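Local coordinates for protein PfkB family carbohydrate kinase (Listeria grayi DSM 20601, PDB 4GM6) that belongs to the PfkB carbohydrate kinase family and probably transfers phosphate to a sugar or sugar-like substrate, at residues 72-80 and 142-151. Numbering follows the deposited sequence.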
ATOM      1  N   PRO C  72     -14.366  30.682 -14.058  1.00 63.90           N
ATOM      2  CA  PRO C  72     -13.381  30.332 -15.075  1.00 57.92           C
ATOM      3  C   PRO C  72     -12.072  31.026 -14.735  1.00 57.54           C
ATOM      4  O   PRO C  72     -12.045  32.241 -14.506  1.00 60.32           O
ATOM      5  CB  PRO C  72     -13.974  30.927 -16.360  1.00 66.98           C
ATOM      6  CG  PRO C  72     -15.441  31.036 -16.088  1.00 65.15           C
ATOM      7  CD  PRO C  72     -15.526  31.389 -14.632  1.00 60.72           C
ATOM      8  N   THR C  73     -10.993  30.261 -14.686  1.00 54.65           N
ATOM      9  CA  THR C  73      -9.693  30.804 -14.330  0.50 53.38           C
ATOM     10  C   THR C  73      -8.640  30.435 -15.369  1.00 61.50           C
ATOM     11  O   THR C  73      -8.824  29.495 -16.157  1.00 50.34           O
ATOM     12  CB  THR C  73      -9.231  30.296 -12.946  0.50 52.16           C
ATOM     13  OG1 THR C  73      -9.248  28.862 -12.929  0.50 42.20           O
ATOM     14  CG2 THR C  73     -10.138  30.830 -11.842  0.50 47.18           C
ATOM     15  N   ARG C  74      -7.539  31.178 -15.353  1.00 55.57           N
ATOM     16  CA  ARG C  74      -6.418  30.956 -16.250  1.00 54.27           C
ATOM     17  C   ARG C  74      -5.151  31.345 -15.505  1.00 53.30           C
ATOM     18  O   ARG C  74      -5.184  32.156 -14.567  1.00 51.09           O
ATOM     19  CB  ARG C  74      -6.555  31.832 -17.489  1.00 56.99           C
ATOM     20  CG  ARG C  74      -6.308  33.305 -17.200  1.00 66.77           C
ATOM     21  CD  ARG C  74      -6.600  34.160 -18.415  1.00 62.69           C
ATOM     22  NE  ARG C  74      -7.903  33.857 -19.006  1.00 72.61           N
ATOM     23  CZ  ARG C  74      -8.589  34.695 -19.780  1.00 89.04           C
ATOM     24  NH1 ARG C  74      -8.110  35.902 -20.054  1.00 67.74           N
ATOM     25  NH2 ARG C  74      -9.764  34.331 -20.273  1.00108.36           N
ATOM     26  N   ILE C  75      -4.025  30.784 -15.923  1.00 48.57           N
ATOM     27  CA  ILE C  75      -2.785  31.030 -15.207  1.00 49.58           C
ATOM     28  C   ILE C  75      -1.609  31.197 -16.146  1.00 52.93           C
ATOM     29  O   ILE C  75      -1.354  30.349 -17.015  1.00 44.92           O
ATOM     30  CB  ILE C  75      -2.466  29.899 -14.207  1.00 48.43           C
ATOM     31  CG1 ILE C  75      -1.299  30.297 -13.294  1.00 50.96           C
ATOM     32  CG2 ILE C  75      -2.127  28.604 -14.937  1.00 38.60           C
ATOM     33  CD1 ILE C  75      -0.951  29.257 -12.243  1.00 43.64           C
ATOM     34  N   ALA C  76      -0.898  32.302 -15.963  1.00 48.67           N
ATOM     35  CA  ALA C  76       0.361  32.524 -16.656  1.00 51.27           C
ATOM     36  C   ALA C  76       1.452  31.763 -15.889  1.00 54.50           C
ATOM     37  O   ALA C  76       1.773  32.105 -14.750  1.00 53.19           O
ATOM     38  CB  ALA C  76       0.670  34.012 -16.724  1.00 50.29           C
ATOM     39  N   THR C  77       1.999  30.714 -16.497  1.00 46.97           N
ATOM     40  CA  THR C  77       3.040  29.936 -15.835  1.00 47.37           C
ATOM     41  C   THR C  77       4.000  29.263 -16.831  1.00 60.99           C
ATOM     42  O   THR C  77       3.786  29.316 -18.043  1.00 47.70           O
ATOM     43  CB  THR C  77       2.433  28.887 -14.886  1.00 44.21           C
ATOM     44  OG1 THR C  77       3.379  28.574 -13.858  1.00 39.56           O
ATOM     45  CG2 THR C  77       2.063  27.619 -15.660  1.00 44.68           C
ATOM     46  N   VAL C  78       5.061  28.642 -16.312  1.00 50.67           N
ATOM     47  CA  VAL C  78       6.054  27.987 -17.159  1.00 45.16           C
ATOM     48  C   VAL C  78       6.379  26.594 -16.642  1.00 51.39           C
ATOM     49  O   VAL C  78       6.628  26.417 -15.442  1.00 44.75           O
ATOM     50  CB  VAL C  78       7.376  28.772 -17.205  1.00 46.19           C
ATOM     51  CG1 VAL C  78       8.389  28.044 -18.085  1.00 47.42           C
ATOM     52  CG2 VAL C  78       7.143  30.200 -17.691  1.00 52.36           C
ATOM     53  N   VAL C  79       6.390  25.614 -17.549  1.00 42.91           N
ATOM     54  CA  VAL C  79       6.771  24.250 -17.215  1.00 43.38           C
ATOM     55  C   VAL C  79       7.690  23.650 -18.282  1.00 41.37           C
ATOM     56  O   VAL C  79       7.630  24.039 -19.431  1.00 47.21           O
ATOM     57  CB  VAL C  79       5.538  23.330 -17.089  1.00 48.42           C
ATOM     58  CG1 VAL C  79       4.554  23.901 -16.082  1.00 47.91           C
ATOM     59  CG2 VAL C  79       4.889  23.131 -18.451  1.00 45.57           C
ATOM     60  N   PRO C  80       8.534  22.672 -17.901  1.00 50.25           N
ATOM     61  CA  PRO C  80       9.381  22.047 -18.910  1.00 45.03           C
ATOM     62  C   PRO C  80       8.563  21.138 -19.815  1.00 41.59           C
ATOM     63  O   PRO C  80       7.583  20.546 -19.372  1.00 45.24           O
ATOM     64  CB  PRO C  80      10.356  21.222 -18.074  1.00 40.41           C
ATOM     65  CG  PRO C  80       9.541  20.817 -16.879  1.00 37.60           C
ATOM     66  CD  PRO C  80       8.707  22.049 -16.575  1.00 43.13           C
ATOM     67  N   TRP C 142       3.968  36.277 -23.134  1.00 77.18           N
ATOM     68  CA  TRP C 142       2.533  36.436 -22.939  1.00 69.88           C
ATOM     69  C   TRP C 142       1.979  37.683 -23.625  1.00 81.22           C
ATOM     70  O   TRP C 142       2.410  38.802 -23.346  1.00 76.41           O
ATOM     71  CB  TRP C 142       2.207  36.485 -21.451  1.00 64.07           C
ATOM     72  CG  TRP C 142       2.519  35.203 -20.746  1.00 57.79           C
ATOM     73  CD1 TRP C 142       1.700  34.129 -20.609  1.00 54.96           C
ATOM     74  CD2 TRP C 142       3.752  34.860 -20.099  1.00 59.94           C
ATOM     75  NE1 TRP C 142       2.339  33.133 -19.906  1.00 54.89           N
ATOM     76  CE2 TRP C 142       3.602  33.557 -19.584  1.00 56.13           C
ATOM     77  CE3 TRP C 142       4.966  35.532 -19.904  1.00 64.27           C
ATOM     78  CZ2 TRP C 142       4.622  32.907 -18.879  1.00 59.21           C
ATOM     79  CZ3 TRP C 142       5.977  34.888 -19.215  1.00 65.33           C
ATOM     80  CH2 TRP C 142       5.799  33.586 -18.708  1.00 65.36           C
ATOM     81  N   ASP C 143       1.016  37.479 -24.518  1.00 81.33           N
ATOM     82  CA  ASP C 143       0.270  38.582 -25.095  1.00 76.76           C
ATOM     83  C   ASP C 143      -0.718  39.121 -24.061  1.00 76.90           C
ATOM     84  O   ASP C 143      -1.718  38.476 -23.756  1.00 80.47           O
ATOM     85  CB  ASP C 143      -0.458  38.133 -26.363  1.00 84.17           C
ATOM     86  CG  ASP C 143      -1.100  39.296 -27.108  1.00 85.40           C
ATOM     87  OD1 ASP C 143      -2.155  39.780 -26.641  1.00 78.35           O
ATOM     88  OD2 ASP C 143      -0.554  39.726 -28.153  1.00100.49           O
ATOM     89  N   LEU C 144      -0.436  40.310 -23.528  1.00 77.54           N
ATOM     90  CA  LEU C 144      -1.189  40.841 -22.386  1.00 79.81           C
ATOM     91  C   LEU C 144      -2.665  41.119 -22.679  1.00 78.20           C
ATOM     92  O   LEU C 144      -3.529  40.786 -21.868  1.00 75.52           O
ATOM     93  CB  LEU C 144      -0.508  42.088 -21.807  1.00 85.76           C
ATOM     94  CG  LEU C 144       0.820  41.860 -21.077  1.00 87.58           C
ATOM     95  CD1 LEU C 144       1.284  43.127 -20.374  1.00101.02           C
ATOM     96  CD2 LEU C 144       0.703  40.713 -20.085  1.00 89.98           C
ATOM     97  N   SER C 145      -2.950  41.732 -23.824  1.00 79.39           N
ATOM     98  CA  SER C 145      -4.335  41.972 -24.229  1.00 87.96           C
ATOM     99  C   SER C 145      -5.157  40.676 -24.210  1.00 84.82           C
ATOM    100  O   SER C 145      -6.357  40.692 -23.926  1.00 92.17           O
ATOM    101  CB  SER C 145      -4.405  42.659 -25.607  1.00 77.34           C
ATOM    102  OG  SER C 145      -3.448  42.133 -26.524  1.00 83.98           O
ATOM    103  N   GLU C 146      -4.507  39.554 -24.506  1.00 83.87           N
ATOM    104  CA  GLU C 146      -5.190  38.267 -24.509  1.00 82.99           C
ATOM    105  C   GLU C 146      -5.232  37.696 -23.097  1.00 76.93           C
ATOM    106  O   GLU C 146      -6.218  37.076 -22.685  1.00 77.35           O
ATOM    107  CB  GLU C 146      -4.504  37.291 -25.471  1.00 81.22           C
ATOM    108  CG  GLU C 146      -4.410  37.812 -26.900  1.00 84.91           C
ATOM    109  CD  GLU C 146      -5.735  38.362 -27.394  1.00125.72           C
ATOM    110  OE1 GLU C 146      -5.729  39.275 -28.253  1.00128.35           O
ATOM    111  OE2 GLU C 146      -6.784  37.885 -26.908  1.00125.66           O
ATOM    112  N   LEU C 147      -4.157  37.926 -22.350  1.00 71.67           N
ATOM    113  CA  LEU C 147      -4.035  37.392 -21.000  1.00 67.05           C
ATOM    114  C   LEU C 147      -5.029  38.051 -20.054  1.00 82.92           C
ATOM    115  O   LEU C 147      -5.510  37.419 -19.099  1.00 66.70           O
ATOM    116  CB  LEU C 147      -2.614  37.603 -20.469  1.00 63.18           C
ATOM    117  CG  LEU C 147      -2.371  37.113 -19.039  1.00 63.57           C
ATOM    118  CD1 LEU C 147      -2.491  35.599 -18.985  1.00 59.87           C
ATOM    119  CD2 LEU C 147      -1.011  37.559 -18.530  1.00 64.82           C
ATOM    120  N   LEU C 148      -5.324  39.324 -20.314  1.00 68.46           N
ATOM    121  CA  LEU C 148      -6.187  40.102 -19.426  1.00 78.93           C
ATOM    122  C   LEU C 148      -7.623  40.266 -19.947  1.00 71.47           C
ATOM    123  O   LEU C 148      -8.450  40.941 -19.317  1.00 76.54           O
ATOM    124  CB  LEU C 148      -5.560  41.479 -19.156  1.00 81.84           C
ATOM    125  CG  LEU C 148      -4.162  41.473 -18.519  1.00 77.71           C
ATOM    126  CD1 LEU C 148      -3.698  42.892 -18.227  1.00 77.42           C
ATOM    127  CD2 LEU C 148      -4.134  40.630 -17.249  1.00 65.15           C
ATOM    128  N   LYS C 149      -7.923  39.643 -21.083  1.00 73.18           N
ATOM    129  CA  LYS C 149      -9.238  39.776 -21.713  1.00 78.73           C
ATOM    130  C   LYS C 149     -10.362  39.117 -20.903  1.00 83.22           C
ATOM    131  O   LYS C 149     -10.245  37.966 -20.466  1.00 92.17           O
ATOM    132  CB  LYS C 149      -9.207  39.201 -23.134  1.00 99.95           C
ATOM    133  CG  LYS C 149     -10.518  39.336 -23.906  1.00108.69           C
ATOM    134  CD  LYS C 149     -10.973  37.959 -24.372  1.00133.83           C
ATOM    135  CE  LYS C 149     -11.291  37.081 -23.167  1.00128.46           C
ATOM    136  NZ  LYS C 149     -10.927  35.650 -23.369  1.00 95.31           N
ATOM    137  N   GLY C 150     -11.453  39.853 -20.702  1.00 79.23           N
ATOM    138  CA  GLY C 150     -12.605  39.326 -19.967  1.00 91.39           C
ATOM    139  C   GLY C 150     -12.304  38.954 -18.523  1.00 76.61           C
ATOM    140  O   GLY C 150     -12.926  38.050 -17.961  1.00112.21           O
ATOM    141  N   ILE C 151     -11.352  39.657 -17.917  1.00 70.84           N
ATOM    142  CA  ILE C 151     -10.940  39.385 -16.539  1.00 69.29           C
ATOM    143  C   ILE C 151     -11.471  40.458 -15.585  1.00 71.04           C
ATOM    144  O   ILE C 151     -11.635  41.621 -15.966  1.00 74.96           O
ATOM    145  CB  ILE C 151      -9.400  39.324 -16.416  1.00 62.94           C
ATOM    146  CG1 ILE C 151      -8.834  38.139 -17.207  1.00 56.75           C
ATOM    147  CG2 ILE C 151      -8.984  39.230 -14.953  1.00 63.19           C
ATOM    148  CD1 ILE C 151      -9.198  36.791 -16.607  1.00 55.64           C
TER
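Arg74 reaches from strand 73-79 to the end of helix 144-147 and the turn that follows, where one nitrogen, NH1, donates to two backbone carbonyls. The bond from Arg74 NH1 to Leu147 O (3.2 Å) is nearly straight at 162°; the oxygen lies in the guanidinium plane, although the nitrogen stands well above the plane of the carbonyl. The second bond, from Arg74 NH1 to Lys149 O (3.0 Å), is more bent, yet it meets a lone pair in the carbonyl plane. Arginine suits this place because its long chain, bent at chi3 (50°), brings a flat donor group to both carbonyls. Ile151, approaching from the opposite direction, lays its CD1, an apolar methyl suited to a flat surface, over one guanidinium face, 3.7 Å from Arg74 NH1. Lys149 crosses at about a right angle, bringing its NZ to 3.6 Å from Arg74 NH2, a like-charge approach that is probably somewhat unfavourable.

Farther along the strand the contact is apolar. The small Ala76 lets the indole of Trp142 settle close: Ala76 CB lies over the Trp142 five-membered ring in a CH-pi contact, 4.1 Å from its centroid, while Leu147 CD1 packs on Ala76 CB at 4.2 Å. Tryptophan also offers an edge, where Val78 CG2 touches Trp142 CH2 (3.8 Å), and an N-H, which bonds to Phe101 O on strand 97-104. Strand 73-79 runs parallel to its neighbours 97-104 and 27-30. Arg74, Leu147 and Ile151 all touch Val28, packing the short helix and turn on the central sheet of the ribokinase-like alpha/beta fold of PfkB kinases.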